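PDB 2BM8: cephalosporin hydroxylase CMCI from Streptomyces clavuligerus, which probably takes part in the methoxylation of the cephalosporin nucleus during cephamycin biosynthesis, and belongs to a family related to Rossmann-like O-methyltransferases. Local coordinates for residues N164-M169 and G205-V210. The protein carries 3 engineered substitutions. Sequence-based numbering, arbitrary orientation.
Sequences NTFNIM and GAFRDV
Met169, on helix 165-175, lies along one face of the Phe207 ring, which reaches in from the loop joining helix 197-205 to strand 211-214. At the methionine's root, CB of Met169 packs against the ring's far end, 3.8 Å from both CE2 and CZ of Phe207. CG of Met169 moves on past CE2 of Phe207, making a looser contact at 4.1 Å. SD then hangs over the same face at a distance, 4.7 Å from the ring centroid of Phe207, a Met-aromatic contact. A bend at the last torsion (chi3 103°) turns the terminal methyl in towards the ring, and CE of Met169 ends 3.5 Å from the Phe207 centroid, only 11° off the ring normal: a CH-pi contact over the middle of the face. Phe166 meets the rim instead. Its carbonyl O lies near the plane of the Phe207 ring, 3.6 Å from CZ, while CD2 of Phe166 comes to 4.0 Å from CE1 of Phe207. Cutting Phe207 back to an alanine is likely to leave the Met169 methyl without the aromatic face it rests on and open a gap beside Phe166. Leu204 and Leu229 also touch Met169, and the Phe166 ring meets Tyr203 edge-to-face. Tyr4 of a second subunit meets the Phe207 ring, and Leu38 of a third packs on that residue, which places this buried patch at a subunit junction. Within the chain, this apolar packing ties helix 165-175, the crossover helix between parallel strands 155-159 and 182-185, to the loop entering edge strand 211-214. The sheet's strand order, 3-2-1-4-5-7-6 with antiparallel strand 228-231 inserted, is that of the Rossmann-like methyltransferase fold.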
ATOM      1  N   ASN B 164       2.974   4.634  36.527  1.00 17.98           N
ATOM      2  CA  ASN B 164       4.037   5.439  37.170  1.00 17.18           C
ATOM      3  C   ASN B 164       5.364   4.944  36.630  1.00 16.45           C
ATOM      4  O   ASN B 164       6.341   4.866  37.333  1.00 16.40           O
ATOM      5  CB  ASN B 164       3.932   5.267  38.697  1.00 17.01           C
ATOM      6  CG  ASN B 164       4.741   6.284  39.492  1.00 16.44           C
ATOM      7  OD1 ASN B 164       4.991   7.412  39.060  1.00 15.36           O
ATOM      8  ND2 ASN B 164       5.141   5.875  40.692  1.00 16.79           N
ATOM      9  N   THR B 165       5.371   4.631  35.346  1.00 16.08           N
ATOM     10  CA  THR B 165       6.389   3.784  34.746  1.00 15.99           C
ATOM     11  C   THR B 165       7.844   4.235  34.991  1.00 15.87           C
ATOM     12  O   THR B 165       8.664   3.467  35.488  1.00 15.63           O
ATOM     13  CB  THR B 165       6.109   3.691  33.243  1.00 16.24           C
ATOM     14  OG1 THR B 165       4.760   3.233  33.033  1.00 16.38           O
ATOM     15  CG2 THR B 165       7.018   2.644  32.574  1.00 15.74           C
ATOM     16  N   PHE B 166       8.153   5.482  34.662  1.00 15.65           N
ATOM     17  CA  PHE B 166       9.508   5.989  34.834  1.00 15.74           C
ATOM     18  C   PHE B 166       9.973   5.938  36.280  1.00 15.89           C
ATOM     19  O   PHE B 166      11.132   5.612  36.535  1.00 16.01           O
ATOM     20  CB  PHE B 166       9.636   7.400  34.261  1.00 15.51           C
ATOM     21  CG  PHE B 166       9.541   7.429  32.770  1.00 15.60           C
ATOM     22  CD1 PHE B 166       8.396   7.903  32.141  1.00 15.75           C
ATOM     23  CD2 PHE B 166      10.582   6.944  31.995  1.00 15.45           C
ATOM     24  CE1 PHE B 166       8.308   7.920  30.766  1.00 15.29           C
ATOM     25  CE2 PHE B 166      10.493   6.950  30.617  1.00 15.30           C
ATOM     26  CZ  PHE B 166       9.356   7.437  30.001  1.00 14.86           C
ATOM     27  N   ASN B 167       9.072   6.240  37.217  1.00 15.81           N
ATOM     28  CA  ASN B 167       9.376   6.110  38.645  1.00 15.82           C
ATOM     29  C   ASN B 167       9.635   4.664  39.038  1.00 15.47           C
ATOM     30  O   ASN B 167      10.563   4.386  39.784  1.00 15.51           O
ATOM     31  CB  ASN B 167       8.252   6.704  39.516  1.00 16.04           C
ATOM     32  CG  ASN B 167       8.441   8.211  39.791  1.00 16.35           C
ATOM     33  OD1 ASN B 167       9.546   8.665  40.092  1.00 15.64           O
ATOM     34  ND2 ASN B 167       7.353   8.978  39.688  1.00 17.47           N
ATOM     35  N   ILE B 168       8.829   3.744  38.515  1.00 15.36           N
ATOM     36  CA  ILE B 168       9.008   2.314  38.766  1.00 15.27           C
ATOM     37  C   ILE B 168      10.324   1.841  38.167  1.00 15.46           C
ATOM     38  O   ILE B 168      10.981   0.968  38.718  1.00 15.00           O
ATOM     39  CB  ILE B 168       7.829   1.507  38.173  1.00 15.14           C
ATOM     40  CG1 ILE B 168       6.523   1.844  38.882  1.00 15.01           C
ATOM     41  CG2 ILE B 168       8.075   0.010  38.284  1.00 15.06           C
ATOM     42  CD1 ILE B 168       5.297   1.433  38.079  1.00 15.33           C
ATOM     43  N   MET B 169      10.698   2.431  37.035  1.00 16.18           N
ATOM     44  CA  MET B 169      11.985   2.152  36.372  1.00 16.88           C
ATOM     45  C   MET B 169      13.176   2.582  37.214  1.00 16.53           C
ATOM     46  O   MET B 169      14.159   1.867  37.278  1.00 16.21           O
ATOM     47  CB  MET B 169      12.073   2.864  35.018  1.00 17.22           C
ATOM     48  CG  MET B 169      12.674   2.038  33.897  1.00 18.99           C
ATOM     49  SD  MET B 169      12.100   2.650  32.291  1.00 23.38           S
ATOM     50  CE  MET B 169      13.512   3.533  31.749  1.00 22.95           C
ATOM     51  N   GLY B 205      16.134   9.151  27.974  1.00 11.94           N
ATOM     52  CA  GLY B 205      17.532   9.537  27.899  1.00 11.65           C
ATOM     53  C   GLY B 205      18.235   9.673  29.246  1.00 11.74           C
ATOM     54  O   GLY B 205      19.459   9.549  29.322  1.00 11.77           O
ATOM     55  N   ALA B 206      17.468   9.931  30.302  1.00 11.50           N
ATOM     56  CA  ALA B 206      18.007  10.046  31.653  1.00 11.35           C
ATOM     57  C   ALA B 206      18.572   8.708  32.156  1.00 11.31           C
ATOM     58  O   ALA B 206      19.485   8.693  32.989  1.00 10.70           O
ATOM     59  CB  ALA B 206      16.926  10.551  32.603  1.00 11.19           C
ATOM     60  N   PHE B 207      18.023   7.603  31.650  1.00 11.17           N
ATOM     61  CA  PHE B 207      18.459   6.255  32.023  1.00 11.29           C
ATOM     62  C   PHE B 207      19.600   5.682  31.163  1.00 11.93           C
ATOM     63  O   PHE B 207      19.817   4.474  31.176  1.00 12.11           O
ATOM     64  CB  PHE B 207      17.274   5.282  31.942  1.00 11.04           C
ATOM     65  CG  PHE B 207      16.203   5.542  32.957  1.00  9.74           C
ATOM     66  CD1 PHE B 207      15.252   6.516  32.733  1.00  8.10           C
ATOM     67  CD2 PHE B 207      16.142   4.799  34.127  1.00  8.66           C
ATOM     68  CE1 PHE B 207      14.270   6.760  33.642  1.00  7.99           C
ATOM     69  CE2 PHE B 207      15.157   5.028  35.051  1.00  7.90           C
ATOM     70  CZ  PHE B 207      14.216   6.016  34.814  1.00  8.65           C
ATOM     71  N   ARG B 208      20.337   6.520  30.442  1.00 12.48           N
ATOM     72  CA  ARG B 208      21.334   6.029  29.485  1.00 13.45           C
ATOM     73  C   ARG B 208      22.632   5.419  30.078  1.00 13.49           C
ATOM     74  O   ARG B 208      23.394   4.768  29.374  1.00 13.29           O
ATOM     75  CB  ARG B 208      21.701   7.141  28.495  1.00 14.17           C
ATOM     76  CG  ARG B 208      22.426   8.357  29.114  1.00 16.49           C
ATOM     77  CD  ARG B 208      23.946   8.320  28.986  1.00 19.91           C
ATOM     78  NE  ARG B 208      24.376   8.116  27.601  1.00 23.04           N
ATOM     79  CZ  ARG B 208      25.405   7.347  27.218  1.00 25.95           C
ATOM     80  NH1 ARG B 208      26.162   6.697  28.110  1.00 26.46           N
ATOM     81  NH2 ARG B 208      25.696   7.242  25.919  1.00 26.58           N
ATOM     82  N   ASP B 209      22.901   5.627  31.355  1.00 13.78           N
ATOM     83  CA  ASP B 209      24.092   5.029  31.960  1.00 14.26           C
ATOM     84  C   ASP B 209      23.796   3.652  32.525  1.00 14.05           C
ATOM     85  O   ASP B 209      24.721   2.952  32.944  1.00 13.95           O
ATOM     86  CB  ASP B 209      24.657   5.932  33.054  1.00 14.26           C
ATOM     87  CG  ASP B 209      25.024   7.302  32.531  1.00 15.98           C
ATOM     88  OD1 ASP B 209      25.919   7.370  31.649  1.00 15.88           O
ATOM     89  OD2 ASP B 209      24.455   8.356  32.926  1.00 17.99           O
ATOM     90  N   VAL B 210      22.512   3.281  32.525  1.00 13.60           N
ATOM     91  CA  VAL B 210      22.026   2.098  33.219  1.00 13.46           C
ATOM     92  C   VAL B 210      21.160   1.149  32.388  1.00 13.47           C
ATOM     93  O   VAL B 210      21.040  -0.007  32.737  1.00 13.38           O
ATOM     94  CB  VAL B 210      21.227   2.497  34.482  1.00 13.51           C
ATOM     95  CG1 VAL B 210      22.150   3.168  35.498  1.00 13.49           C
ATOM     96  CG2 VAL B 210      20.054   3.404  34.140  1.00 13.26           C
TER